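Local coordinates for aminoacyl-tRNA synthetase-interacting multifunctional protein p43 (PDB 6IPA), which probably binds tRNA through its C-terminal EMAP II-like domain and may associate with aminoacyl-tRNA synthetases or take part in tRNA import, at residues A[178-183]-A[192-197]; A[47-52]-A[139-144]; A[60-65]-A[108-113]; A[54-59]-A[92-97]. All coordinates share one frame; numbering follows the deposited sequence.

Contacts 2, 3 and 4 lie in the putative tRNA-binding, OB-type part of the domain. Contact 1 lies in the C-terminal part of the chain. Along the sequence, contacts 3 and 4 interleave, both fall between the two segments of contact 2, and contact 1 comes last. Strand 48-58 serves contact 2 near its start and contact 4 near its end, with centres about 18 Å apart and touching through Y52. Contacts 3 and 4 touch through H59. Contacts 1 and 2, about 13 Å apart by centres, touch through I194 and I142. Contacts 1 and 3 are about 30 Å apart by centres. Contact 2 thus joins the OB-type part to the C-terminal sheet.

Contact 1 of 4, residues A[178-183]-A[192-197]; sequences GVAHYK and GEITCP
V179 and T195 face each other in a single beta bridge, CA to CA 4.5 Å, beside the antiparallel hairpin of strands 179-182 and 185-189 in the C-terminal part of the EMAP II-like domain. Two backbone bonds flank the bridge. C196 N donates to G178 O at 2.9 Å. A180 N donates to I194 O at 2.9 Å with an N-H...O angle of 160°.

E193 can be followed outward along V179. E193 CB lies 3.7 Å from V179 CG1, and its CG keeps beside the same methyl. CD then reaches both methyls. E193 OE1 ends 3.2 Å from V179 CG2 and equally near CG1. The two side chains cross at about a right angle. The chi1 of E193, 80°, sets CG between the backbone N and the carbonyl carbon, and the extended chain beyond it leads across the valine. The charge of OE1 is met by a salt bridge to K186 NZ.

On another side of the bridge, A180 and I194 pack against each other and both touch W187. There A180 CB stands 4.0 Å from I194 CG2.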
loop_
_atom_site.group_PDB
_atom_site.type_symbol
_atom_site.label_atom_id
_atom_site.label_comp_id
_atom_site.label_asym_id
_atom_site.label_seq_id
_atom_site.Cartn_x
_atom_site.Cartn_y
_atom_site.Cartn_z
ATOM N N GLY A 178 2.699 16.382 3.369
ATOM C CA GLY A 178 3.046 15.241 4.200
ATOM C C GLY A 178 1.867 14.363 4.573
ATOM O O GLY A 178 1.988 13.466 5.413
ATOM N N VAL A 179 0.722 14.595 3.948
ATOM C CA VAL A 179 -0.446 13.735 4.177
ATOM C C VAL A 179 -0.862 13.095 2.873
ATOM O O VAL A 179 -0.648 13.658 1.809
ATOM C CB VAL A 179 -1.627 14.520 4.752
ATOM C CG1 VAL A 179 -2.668 13.564 5.295
ATOM C CG2 VAL A 179 -1.176 15.439 5.877
ATOM N N ALA A 180 -1.437 11.912 2.952
ATOM C CA ALA A 180 -1.929 11.223 1.772
ATOM C C ALA A 180 -3.360 11.639 1.446
ATOM O O ALA A 180 -4.211 11.662 2.351
ATOM C CB ALA A 180 -1.883 9.715 2.005
ATOM N N HIS A 181 -3.624 11.883 0.159
ATOM C CA HIS A 181 -4.966 12.279 -0.366
ATOM C C HIS A 181 -5.472 11.458 -1.551
ATOM O O HIS A 181 -4.720 11.196 -2.496
ATOM C CB HIS A 181 -4.947 13.720 -0.896
ATOM C CG HIS A 181 -4.718 14.750 0.156
ATOM N ND1 HIS A 181 -3.589 14.768 0.963
ATOM C CD2 HIS A 181 -5.474 15.808 0.536
ATOM C CE1 HIS A 181 -3.666 15.798 1.793
ATOM N NE2 HIS A 181 -4.796 16.452 1.546
ATOM N N TYR A 182 -6.772 11.117 -1.525
ATOM C CA TYR A 182 -7.495 10.861 -2.783
ATOM C C TYR A 182 -8.067 12.221 -3.201
ATOM O O TYR A 182 -8.876 12.794 -2.500
ATOM C CB TYR A 182 -8.586 9.776 -2.624
ATOM C CG TYR A 182 -9.467 9.639 -3.853
ATOM C CD1 TYR A 182 -9.018 8.981 -4.968
ATOM C CD2 TYR A 182 -10.739 10.203 -3.893
ATOM C CE1 TYR A 182 -9.790 8.889 -6.098
ATOM C CE2 TYR A 182 -11.523 10.120 -5.021
ATOM C CZ TYR A 182 -11.045 9.460 -6.130
ATOM O OH TYR A 182 -11.814 9.342 -7.290
ATOM N N LYS A 183 -7.615 12.758 -4.286
ATOM C CA LYS A 183 -8.093 14.048 -4.699
ATOM C C LYS A 183 -7.865 15.065 -3.618
ATOM O O LYS A 183 -6.755 15.358 -3.315
ATOM C CB LYS A 183 -9.508 13.993 -5.201
ATOM C CG LYS A 183 -9.613 13.167 -6.440
ATOM C CD LYS A 183 -10.990 13.095 -7.000
ATOM C CE LYS A 183 -10.925 12.424 -8.320
ATOM N NZ LYS A 183 -11.991 11.431 -8.422
ATOM N N GLY A 192 -5.881 8.684 12.947
ATOM C CA GLY A 192 -5.613 9.916 12.240
ATOM C C GLY A 192 -5.051 9.725 10.842
ATOM O O GLY A 192 -4.821 8.606 10.379
ATOM N N GLU A 193 -4.790 10.860 10.206
ATOM C CA GLU A 193 -4.389 10.926 8.825
ATOM C C GLU A 193 -3.071 10.178 8.505
ATOM O O GLU A 193 -2.162 10.061 9.325
ATOM C CB GLU A 193 -4.293 12.388 8.370
ATOM C CG GLU A 193 -2.986 13.072 8.797
ATOM C CD GLU A 193 -3.018 14.590 8.766
ATOM O OE1 GLU A 193 -3.629 15.187 7.887
ATOM O OE2 GLU A 193 -2.387 15.212 9.629
ATOM N N ILE A 194 -3.003 9.667 7.272
ATOM C CA ILE A 194 -1.875 8.889 6.812
ATOM C C ILE A 194 -0.805 9.892 6.406
ATOM O O ILE A 194 -1.079 10.833 5.628
ATOM C CB ILE A 194 -2.274 7.986 5.619
ATOM C CG1 ILE A 194 -3.324 6.942 6.038
ATOM C CG2 ILE A 194 -1.055 7.281 5.035
ATOM C CD1 ILE A 194 -2.913 6.003 7.155
ATOM N N THR A 195 0.395 9.701 6.960
ATOM C CA THR A 195 1.541 10.602 6.731
ATOM C C THR A 195 2.618 10.005 5.788
ATOM O O THR A 195 2.723 8.796 5.569
ATOM C CB THR A 195 2.168 11.066 8.084
ATOM O OG1 THR A 195 2.663 9.928 8.848
ATOM C CG2 THR A 195 1.107 11.803 8.904
ATOM N N CYS A 196 3.395 10.894 5.204
ATOM C CA CYS A 196 4.509 10.503 4.367
ATOM C C CYS A 196 5.609 11.477 4.650
ATOM O O CYS A 196 5.326 12.690 4.712
ATOM C CB CYS A 196 4.148 10.616 2.911
ATOM S SG CYS A 196 5.404 9.915 1.842
ATOM N N PRO A 197 6.856 10.973 4.833
ATOM C CA PRO A 197 7.954 11.892 5.204
ATOM C C PRO A 197 8.306 12.928 4.124
ATOM O O PRO A 197 9.015 13.894 4.418
ATOM C CB PRO A 197 9.136 10.951 5.506
ATOM C CG PRO A 197 8.494 9.632 5.814
ATOM C CD PRO A 197 7.263 9.558 4.958
#

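Contact 2 of 4, residues A[47-52]-A[139-144]; sequences NIIVGY and GERIIC
I48 and V50 pair their backbones with segment 139-144 around a single bridge between I49 and R141. I142 N donates to I48 O at 2.8 Å, with an almost straight N-H...O angle of 178°. G139 N gives a second bond, to V50 O at 2.9 Å. Between them, the bond from V50 N to E140 O is weak. Two CA-H...O contacts fill in: R141 CA to I48 O, and I49 CA to E140 O.

The apolar contacts gather on I142. I142 CB meets I48 CG2 at 4.0 Å, while I142 CD1 presses on V50 CG1 at 3.4 Å. I142 crosses both side chains at about a right angle. Its chi1 of -58° puts CG1 anti to the carbonyl carbon, and CD1 beyond it reaches the valine. W187 and L99 also touch I142. V50 CG2 packs on the CG of E140, whose OE1 bonds to S190 OG.

The strand here, 48-58, is the long strand of the OB-type tRNA-binding domain. Segment 139-144 joins this strand near its start to the C-terminal sheet, where strand 143-144 pairs weakly with 185-189.

N47 OD1 lies against the aliphatic part of R141, 3.4 Å from R141 CG, with the amide and guanidinium planes 78° apart. The extended chain of R141 carries NH1 to K151 O and NH2 to L46 O, both hydrogen bonds. One water accepts from R141 NE at 2.9 Å. It lies close to I142 O, a contact too short to be sure of, and accepts weakly from I48 N.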
loop_
_atom_site.group_PDB
_atom_site.type_symbol
_atom_site.label_atom_id
_atom_site.label_comp_id
_atom_site.label_asym_id
_atom_site.label_seq_id
_atom_site.Cartn_x
_atom_site.Cartn_y
_atom_site.Cartn_z
ATOM N N ASN A 47 -9.524 -1.708 -1.595
ATOM C CA ASN A 47 -9.380 -2.140 -0.170
ATOM C C ASN A 47 -8.007 -1.951 0.299
ATOM O O ASN A 47 -7.231 -2.852 0.148
ATOM C CB ASN A 47 -9.621 -3.630 -0.048
ATOM C CG ASN A 47 -9.746 -4.073 1.355
ATOM O OD1 ASN A 47 -10.141 -3.314 2.239
ATOM N ND2 ASN A 47 -9.465 -5.333 1.578
ATOM N N ILE A 48 -7.702 -0.783 0.863
ATOM C CA ILE A 48 -6.397 -0.423 1.383
ATOM C C ILE A 48 -6.346 -0.656 2.896
ATOM O O ILE A 48 -7.069 -0.023 3.652
ATOM C CB ILE A 48 -6.108 1.065 1.086
ATOM C CG1 ILE A 48 -5.882 1.272 -0.419
ATOM C CG2 ILE A 48 -4.859 1.525 1.827
ATOM C CD1 ILE A 48 -5.961 2.721 -0.864
ATOM N N ILE A 49 -5.487 -1.546 3.355
ATOM C CA ILE A 49 -5.492 -1.936 4.762
ATOM C C ILE A 49 -4.083 -1.885 5.383
ATOM O O ILE A 49 -3.084 -2.006 4.683
ATOM C CB ILE A 49 -6.106 -3.318 4.915
ATOM C CG1 ILE A 49 -5.355 -4.317 4.089
ATOM C CG2 ILE A 49 -7.571 -3.315 4.448
ATOM C CD1 ILE A 49 -5.843 -5.733 4.289
ATOM N N VAL A 50 -4.024 -1.706 6.697
ATOM C CA VAL A 50 -2.778 -1.634 7.401
ATOM C C VAL A 50 -2.290 -3.024 7.721
ATOM O O VAL A 50 -3.049 -3.865 8.212
ATOM C CB VAL A 50 -2.858 -0.848 8.694
ATOM C CG1 VAL A 50 -3.585 0.467 8.476
ATOM C CG2 VAL A 50 -3.584 -1.627 9.739
ATOM N N GLY A 51 -1.024 -3.247 7.403
ATOM C CA GLY A 51 -0.329 -4.439 7.846
ATOM C C GLY A 51 0.967 -4.140 8.593
ATOM O O GLY A 51 1.527 -3.053 8.512
ATOM N N TYR A 52 1.422 -5.128 9.334
ATOM C CA TYR A 52 2.715 -5.103 10.048
ATOM C C TYR A 52 3.669 -5.960 9.269
ATOM O O TYR A 52 3.394 -7.149 9.060
ATOM C CB TYR A 52 2.557 -5.758 11.403
ATOM C CG TYR A 52 3.766 -5.683 12.292
ATOM C CD1 TYR A 52 4.359 -4.463 12.583
ATOM C CD2 TYR A 52 4.299 -6.829 12.885
ATOM C CE1 TYR A 52 5.464 -4.383 13.416
ATOM C CE2 TYR A 52 5.377 -6.757 13.741
ATOM C CZ TYR A 52 5.961 -5.526 13.997
ATOM O OH TYR A 52 7.067 -5.404 14.796
ATOM N N GLY A 139 -5.318 -4.922 9.688
ATOM C CA GLY A 139 -6.604 -5.267 9.145
ATOM C C GLY A 139 -7.515 -4.062 9.011
ATOM O O GLY A 139 -8.429 -4.151 8.280
ATOM N N GLU A 140 -7.298 -2.930 9.682
ATOM C CA GLU A 140 -8.258 -1.837 9.477
ATOM C C GLU A 140 -8.203 -1.141 8.106
ATOM O O GLU A 140 -7.131 -0.804 7.544
ATOM C CB GLU A 140 -8.169 -0.809 10.574
ATOM C CG GLU A 140 -7.034 0.160 10.398
ATOM C CD GLU A 140 -6.998 1.202 11.463
ATOM O OE1 GLU A 140 -6.599 0.870 12.604
ATOM O OE2 GLU A 140 -7.397 2.347 11.127
ATOM N N ARG A 141 -9.389 -0.892 7.569
ATOM C CA ARG A 141 -9.551 -0.334 6.217
ATOM C C ARG A 141 -9.286 1.164 6.337
ATOM O O ARG A 141 -9.818 1.805 7.240
ATOM C CB ARG A 141 -10.968 -0.671 5.679
ATOM C CG ARG A 141 -11.075 -0.711 4.163
ATOM C CD ARG A 141 -12.454 -0.392 3.646
ATOM N NE ARG A 141 -12.391 0.172 2.297
ATOM C CZ ARG A 141 -13.446 0.378 1.505
ATOM N NH1 ARG A 141 -14.678 0.069 1.940
ATOM N NH2 ARG A 141 -13.263 0.882 0.274
ATOM N N ILE A 142 -8.396 1.683 5.482
ATOM C CA ILE A 142 -8.056 3.100 5.443
ATOM C C ILE A 142 -8.962 3.760 4.402
ATOM O O ILE A 142 -9.044 3.304 3.234
ATOM C CB ILE A 142 -6.597 3.282 4.997
ATOM C CG1 ILE A 142 -5.599 2.533 5.940
ATOM C CG2 ILE A 142 -6.256 4.751 4.808
ATOM C CD1 ILE A 142 -5.734 2.859 7.419
ATOM N N ILE A 143 -9.652 4.820 4.820
ATOM C CA ILE A 143 -10.764 5.403 4.064
ATOM C C ILE A 143 -10.516 6.889 3.907
ATOM O O ILE A 143 -9.775 7.446 4.686
ATOM C CB ILE A 143 -12.122 5.215 4.806
ATOM C CG1 ILE A 143 -12.178 6.022 6.114
ATOM C CG2 ILE A 143 -12.394 3.749 5.123
ATOM C CD1 ILE A 143 -13.577 6.140 6.719
ATOM N N CYS A 144 -11.137 7.539 2.934
ATOM C CA CYS A 144 -11.061 9.001 2.829
ATOM C C CYS A 144 -12.064 9.724 3.717
ATOM O O CYS A 144 -12.912 9.097 4.365
ATOM C CB CYS A 144 -11.280 9.438 1.382
ATOM S SG CYS A 144 -10.079 8.673 0.308
HETATM O O HOH W 1 -9.950 1.567 1.724
#

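Contact 3 of 4, residues A[60-65]-A[108-113]; sequences PDADTL and SLRGRK
D61 and R110 are the closest backbone pair, CA to CA 6.2 Å, where the loop 60-65 meets the type I' turn L109-R112 that closes the hairpin of strands 107-109 and 112-114. That turn is held by backbone bonds in both directions between L109 and R112.

The side chains do the joining. R110 lies along D61 and A62. R110 CB is 4.1 Å from D61 CB, and R110 CD is 3.1 Å from D61 O. CG is anti to the carbonyl carbon, chi1 -73°, and the chain then runs extended to NE. This carries the guanidinium past the loop, where R110 NH1 stops 4.1 Å from A62 CB. NE does come near D61 O, but at a poor angle for a hydrogen bond. The D61 carboxylate forms no salt bridge with either arginine: D61 OD2 lies 6.8 Å from R110 NE and 6.6 Å from R112 NE.

R112 packs on P60. Its chain bends at chi2, -58°, and P60 CD lies over one face of the guanidinium. R112 NH2 is 3.3 Å from P60 CG and about as near CD. The two side chains cross at about a right angle. L65 and L109 meet by their methyls, L65 CD1 to L109 CD1 at 4.2 Å.

This is a surface contact. Loop 60-65 links strands 48-58 and 66-71 of the four-stranded sheet. H59, just before it, donates from NE2 to L109 O and packs against L65, R110 and R112, so it joins the loop to the hairpin.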
loop_
_atom_site.group_PDB
_atom_site.type_symbol
_atom_site.label_atom_id
_atom_site.label_comp_id
_atom_site.label_asym_id
_atom_site.label_seq_id
_atom_site.Cartn_x
_atom_site.Cartn_y
_atom_site.Cartn_z
ATOM N N PRO A 60 15.699 -14.321 -4.552
ATOM C CA PRO A 60 16.821 -14.983 -5.212
ATOM C C PRO A 60 16.986 -14.566 -6.659
ATOM O O PRO A 60 18.072 -14.124 -7.031
ATOM C CB PRO A 60 16.472 -16.477 -5.115
ATOM C CG PRO A 60 15.642 -16.576 -3.886
ATOM C CD PRO A 60 14.870 -15.287 -3.801
ATOM N N ASP A 61 15.919 -14.691 -7.450
ATOM C CA ASP A 61 15.953 -14.422 -8.889
ATOM C C ASP A 61 15.517 -13.023 -9.313
ATOM O O ASP A 61 15.614 -12.669 -10.478
ATOM C CB ASP A 61 15.073 -15.440 -9.601
ATOM C CG ASP A 61 15.387 -16.865 -9.183
ATOM O OD1 ASP A 61 16.573 -17.164 -8.912
ATOM O OD2 ASP A 61 14.452 -17.686 -9.112
ATOM N N ALA A 62 15.018 -12.224 -8.390
ATOM C CA ALA A 62 14.721 -10.852 -8.716
ATOM C C ALA A 62 15.744 -9.998 -8.008
ATOM O O ALA A 62 15.808 -9.953 -6.779
ATOM C CB ALA A 62 13.307 -10.480 -8.314
ATOM N N ASP A 63 16.571 -9.359 -8.819
ATOM C CA ASP A 63 17.576 -8.426 -8.365
ATOM C C ASP A 63 16.988 -7.305 -7.466
ATOM O O ASP A 63 17.507 -7.075 -6.370
ATOM C CB ASP A 63 18.254 -7.830 -9.613
ATOM C CG ASP A 63 19.597 -7.212 -9.319
ATOM O OD1 ASP A 63 19.625 -6.001 -9.026
ATOM O OD2 ASP A 63 20.617 -7.923 -9.416
ATOM N N THR A 64 15.902 -6.652 -7.914
ATOM C CA THR A 64 15.352 -5.425 -7.263
ATOM C C THR A 64 14.204 -5.610 -6.253
ATOM O O THR A 64 13.748 -4.641 -5.648
ATOM C CB THR A 64 14.834 -4.377 -8.310
ATOM O OG1 THR A 64 13.750 -4.925 -9.084
ATOM C CG2 THR A 64 15.965 -3.903 -9.249
ATOM N N LEU A 65 13.726 -6.828 -6.074
ATOM C CA LEU A 65 12.584 -7.043 -5.208
ATOM C C LEU A 65 13.022 -7.560 -3.844
ATOM O O LEU A 65 13.817 -8.505 -3.749
ATOM C CB LEU A 65 11.576 -8.055 -5.821
ATOM C CG LEU A 65 11.039 -7.948 -7.254
ATOM C CD1 LEU A 65 10.029 -9.051 -7.499
ATOM C CD2 LEU A 65 10.415 -6.598 -7.549
ATOM N N SER A 108 2.511 -14.559 -9.403
ATOM C CA SER A 108 3.693 -15.346 -9.107
ATOM C C SER A 108 4.855 -14.780 -9.841
ATOM O O SER A 108 5.046 -15.108 -10.958
ATOM C CB SER A 108 3.495 -16.799 -9.540
ATOM O OG SER A 108 4.396 -17.712 -8.942
ATOM N N LEU A 109 5.683 -13.979 -9.198
ATOM C CA LEU A 109 6.836 -13.387 -9.851
ATOM C C LEU A 109 8.098 -14.107 -9.536
ATOM O O LEU A 109 8.408 -14.315 -8.391
ATOM C CB LEU A 109 7.056 -12.023 -9.312
ATOM C CG LEU A 109 5.973 -11.047 -9.606
ATOM C CD1 LEU A 109 6.180 -9.721 -8.913
ATOM C CD2 LEU A 109 5.844 -10.909 -11.105
ATOM N N ARG A 110 8.755 -14.605 -10.566
ATOM C CA ARG A 110 10.042 -15.275 -10.481
ATOM C C ARG A 110 10.143 -16.311 -9.417
ATOM O O ARG A 110 11.025 -16.297 -8.646
ATOM C CB ARG A 110 11.195 -14.290 -10.455
ATOM C CG ARG A 110 11.458 -13.639 -11.797
ATOM C CD ARG A 110 12.756 -12.860 -11.706
ATOM N NE ARG A 110 13.276 -12.131 -12.872
ATOM C CZ ARG A 110 13.146 -10.822 -13.075
ATOM N NH1 ARG A 110 12.430 -10.072 -12.275
ATOM N NH2 ARG A 110 13.697 -10.268 -14.115
ATOM N N GLY A 111 9.161 -17.152 -9.328
ATOM C CA GLY A 111 9.121 -18.215 -8.387
ATOM C C GLY A 111 8.481 -17.760 -7.127
ATOM O O GLY A 111 7.924 -18.539 -6.415
ATOM N N ARG A 112 8.383 -16.459 -6.944
ATOM C CA ARG A 112 7.794 -15.936 -5.716
ATOM C C ARG A 112 6.385 -15.344 -5.746
ATOM O O ARG A 112 6.112 -14.439 -6.485
ATOM C CB ARG A 112 8.717 -14.923 -5.091
ATOM C CG ARG A 112 10.018 -15.514 -4.649
ATOM C CD ARG A 112 9.860 -16.635 -3.648
ATOM N NE ARG A 112 11.158 -17.199 -3.358
ATOM C CZ ARG A 112 11.876 -16.937 -2.281
ATOM N NH1 ARG A 112 11.415 -16.129 -1.348
ATOM N NH2 ARG A 112 13.048 -17.500 -2.128
ATOM N N LYS A 113 5.521 -15.853 -4.871
ATOM C CA LYS A 113 4.135 -15.367 -4.786
ATOM C C LYS A 113 4.113 -13.981 -4.179
ATOM O O LYS A 113 4.928 -13.678 -3.310
ATOM C CB LYS A 113 3.254 -16.303 -3.938
ATOM C CG LYS A 113 3.124 -17.748 -4.442
ATOM C CD LYS A 113 2.432 -17.848 -5.799
ATOM C CE LYS A 113 2.182 -19.290 -6.215
ATOM N NZ LYS A 113 3.387 -19.887 -6.851
#

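Contact 4 of 4, residues A[54-59]-A[92-97]; sequences EEVEIH and DLLHKY
V56 and L94 form the close part of this contact. V56 CG2 sits 3.8 Å from L94 N and 3.9 Å from L94 CD1, and it also meets L93 CB at 4.0 Å. The methyl thus rests on the start of the type II turn L93-K96. L94 reaches back along the strand. With its CG anti to the backbone N, chi1 -170°, it brings L94 CD1 to 3.4 Å from E54 O and 3.7 Å from V56 N. One leucine methyl therefore packs against the strand backbone from E54 to V56. Y66 of strand 66-71 also touches V56 and L93.

The other side is looser and more polar. H95 leans toward the strand, but H95 NE2 stays 3.7 Å from E54 O, and the carbonyl meets the ring obliquely. L94 CG lies over the centre of one ring face of H95. The side chains of E54 and E55 start away from the turn, and E55 and H95 are exposed to solvent. The K96 side chain also leads away from the strand.

E54 and E55 both face K69, forming a classic beta bulge where strand 48-58 pairs with 66-71. On the other edge of strand 48-58, the turn leads into strand 97-101, and H95 and K96 bond to V53 through their backbones. The turn thus delivers the chain to that outer strand of the OB-type sheet, beside Y52, whose ring meets those of H95 and Y97.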
loop_
_atom_site.group_PDB
_atom_site.type_symbol
_atom_site.label_atom_id
_atom_site.label_comp_id
_atom_site.label_asym_id
_atom_site.label_seq_id
_atom_site.Cartn_x
_atom_site.Cartn_y
_atom_site.Cartn_z
ATOM N N GLU A 54 6.292 -8.321 9.063
ATOM C CA GLU A 54 7.016 -9.280 9.898
ATOM C C GLU A 54 8.468 -9.550 9.489
ATOM O O GLU A 54 9.322 -9.644 10.353
ATOM C CB GLU A 54 6.259 -10.583 9.897
ATOM C CG GLU A 54 4.985 -10.469 10.703
ATOM C CD GLU A 54 4.307 -11.789 10.857
ATOM O OE1 GLU A 54 4.715 -12.734 10.148
ATOM O OE2 GLU A 54 3.349 -11.855 11.661
ATOM N N GLU A 55 8.726 -9.693 8.187
ATOM C CA GLU A 55 10.031 -10.129 7.641
ATOM C C GLU A 55 10.365 -9.456 6.316
ATOM O O GLU A 55 9.496 -9.333 5.449
ATOM C CB GLU A 55 10.073 -11.629 7.368
ATOM C CG GLU A 55 10.429 -12.510 8.547
ATOM C CD GLU A 55 10.550 -13.988 8.170
ATOM O OE1 GLU A 55 11.426 -14.366 7.329
ATOM O OE2 GLU A 55 9.744 -14.779 8.707
ATOM N N VAL A 56 11.633 -9.051 6.168
ATOM C CA VAL A 56 12.202 -8.650 4.896
ATOM C C VAL A 56 13.227 -9.684 4.474
ATOM O O VAL A 56 14.114 -10.029 5.240
ATOM C CB VAL A 56 12.922 -7.310 5.006
ATOM C CG1 VAL A 56 13.285 -6.782 3.627
ATOM C CG2 VAL A 56 12.040 -6.333 5.731
ATOM N N GLU A 57 13.110 -10.155 3.243
ATOM C CA GLU A 57 14.029 -11.112 2.646
ATOM C C GLU A 57 14.300 -10.589 1.238
ATOM O O GLU A 57 13.497 -9.803 0.736
ATOM C CB GLU A 57 13.400 -12.514 2.664
ATOM C CG GLU A 57 13.873 -13.449 1.567
ATOM C CD GLU A 57 13.850 -14.915 1.960
ATOM O OE1 GLU A 57 13.237 -15.245 3.012
ATOM O OE2 GLU A 57 14.487 -15.723 1.211
ATOM N N ILE A 58 15.450 -10.933 0.641
ATOM C CA ILE A 58 15.784 -10.536 -0.749
ATOM C C ILE A 58 15.323 -11.667 -1.638
ATOM O O ILE A 58 15.156 -12.791 -1.179
ATOM C CB ILE A 58 17.291 -10.180 -0.943
ATOM C CG1 ILE A 58 17.567 -8.788 -0.383
ATOM C CG2 ILE A 58 17.729 -10.157 -2.415
ATOM C CD1 ILE A 58 19.016 -8.535 -0.020
ATOM N N HIS A 59 15.063 -11.349 -2.901
ATOM C CA HIS A 59 14.461 -12.286 -3.845
ATOM C C HIS A 59 15.631 -12.961 -4.571
ATOM O O HIS A 59 16.485 -12.253 -5.117
ATOM C CB HIS A 59 13.533 -11.491 -4.795
ATOM C CG HIS A 59 12.578 -12.328 -5.602
ATOM N ND1 HIS A 59 12.958 -13.471 -6.269
ATOM C CD2 HIS A 59 11.264 -12.143 -5.900
ATOM C CE1 HIS A 59 11.919 -13.971 -6.914
ATOM N NE2 HIS A 59 10.876 -13.185 -6.708
ATOM N N ASP A 92 14.681 -0.556 7.145
ATOM C CA ASP A 92 13.798 0.565 6.796
ATOM C C ASP A 92 12.328 0.167 6.645
ATOM O O ASP A 92 11.428 1.004 6.734
ATOM C CB ASP A 92 14.239 1.165 5.477
ATOM C CG ASP A 92 15.523 1.866 5.595
ATOM O OD1 ASP A 92 15.654 2.602 6.594
ATOM O OD2 ASP A 92 16.396 1.664 4.723
ATOM N N LEU A 93 12.133 -1.120 6.395
ATOM C CA LEU A 93 10.872 -1.719 6.159
ATOM C C LEU A 93 10.452 -2.641 7.320
ATOM O O LEU A 93 9.235 -2.768 7.616
ATOM C CB LEU A 93 10.981 -2.563 4.882
ATOM C CG LEU A 93 11.427 -1.931 3.562
ATOM C CD1 LEU A 93 11.486 -2.958 2.437
ATOM C CD2 LEU A 93 10.451 -0.843 3.173
ATOM N N LEU A 94 11.439 -3.295 7.951
ATOM C CA LEU A 94 11.148 -4.338 8.910
ATOM C C LEU A 94 10.317 -3.780 10.054
ATOM O O LEU A 94 10.520 -2.669 10.513
ATOM C CB LEU A 94 12.450 -4.997 9.447
ATOM C CG LEU A 94 12.257 -6.275 10.275
ATOM C CD1 LEU A 94 11.735 -7.420 9.433
ATOM C CD2 LEU A 94 13.525 -6.721 10.964
ATOM N N HIS A 95 9.339 -4.541 10.509
ATOM C CA HIS A 95 8.596 -4.128 11.697
ATOM C C HIS A 95 7.914 -2.754 11.588
ATOM O O HIS A 95 7.572 -2.138 12.578
ATOM C CB HIS A 95 9.487 -4.248 12.937
ATOM C CG HIS A 95 9.773 -5.671 13.299
ATOM N ND1 HIS A 95 10.807 -6.049 14.140
ATOM C CD2 HIS A 95 9.165 -6.823 12.906
ATOM C CE1 HIS A 95 10.814 -7.362 14.251
ATOM N NE2 HIS A 95 9.825 -7.860 13.524
ATOM N N LYS A 96 7.678 -2.307 10.360
ATOM C CA LYS A 96 6.808 -1.150 10.109
ATOM C C LYS A 96 5.357 -1.596 9.908
ATOM O O LYS A 96 5.066 -2.751 9.532
ATOM C CB LYS A 96 7.255 -0.373 8.869
ATOM C CG LYS A 96 8.643 0.219 8.955
ATOM C CD LYS A 96 8.775 1.253 10.049
ATOM C CE LYS A 96 10.246 1.635 10.198
ATOM N NZ LYS A 96 10.854 2.114 8.905
ATOM N N TYR A 97 4.474 -0.641 10.177
ATOM C CA TYR A 97 3.044 -0.708 9.882
ATOM C C TYR A 97 2.897 -0.051 8.521
ATOM O O TYR A 97 3.245 1.120 8.356
ATOM C CB TYR A 97 2.203 0.020 10.983
ATOM C CG TYR A 97 2.008 -0.823 12.231
ATOM C CD1 TYR A 97 0.952 -1.710 12.341
ATOM C CD2 TYR A 97 2.905 -0.756 13.286
ATOM C CE1 TYR A 97 0.783 -2.497 13.475
ATOM C CE2 TYR A 97 2.764 -1.539 14.412
ATOM C CZ TYR A 97 1.701 -2.412 14.501
ATOM O OH TYR A 97 1.550 -3.171 15.638
#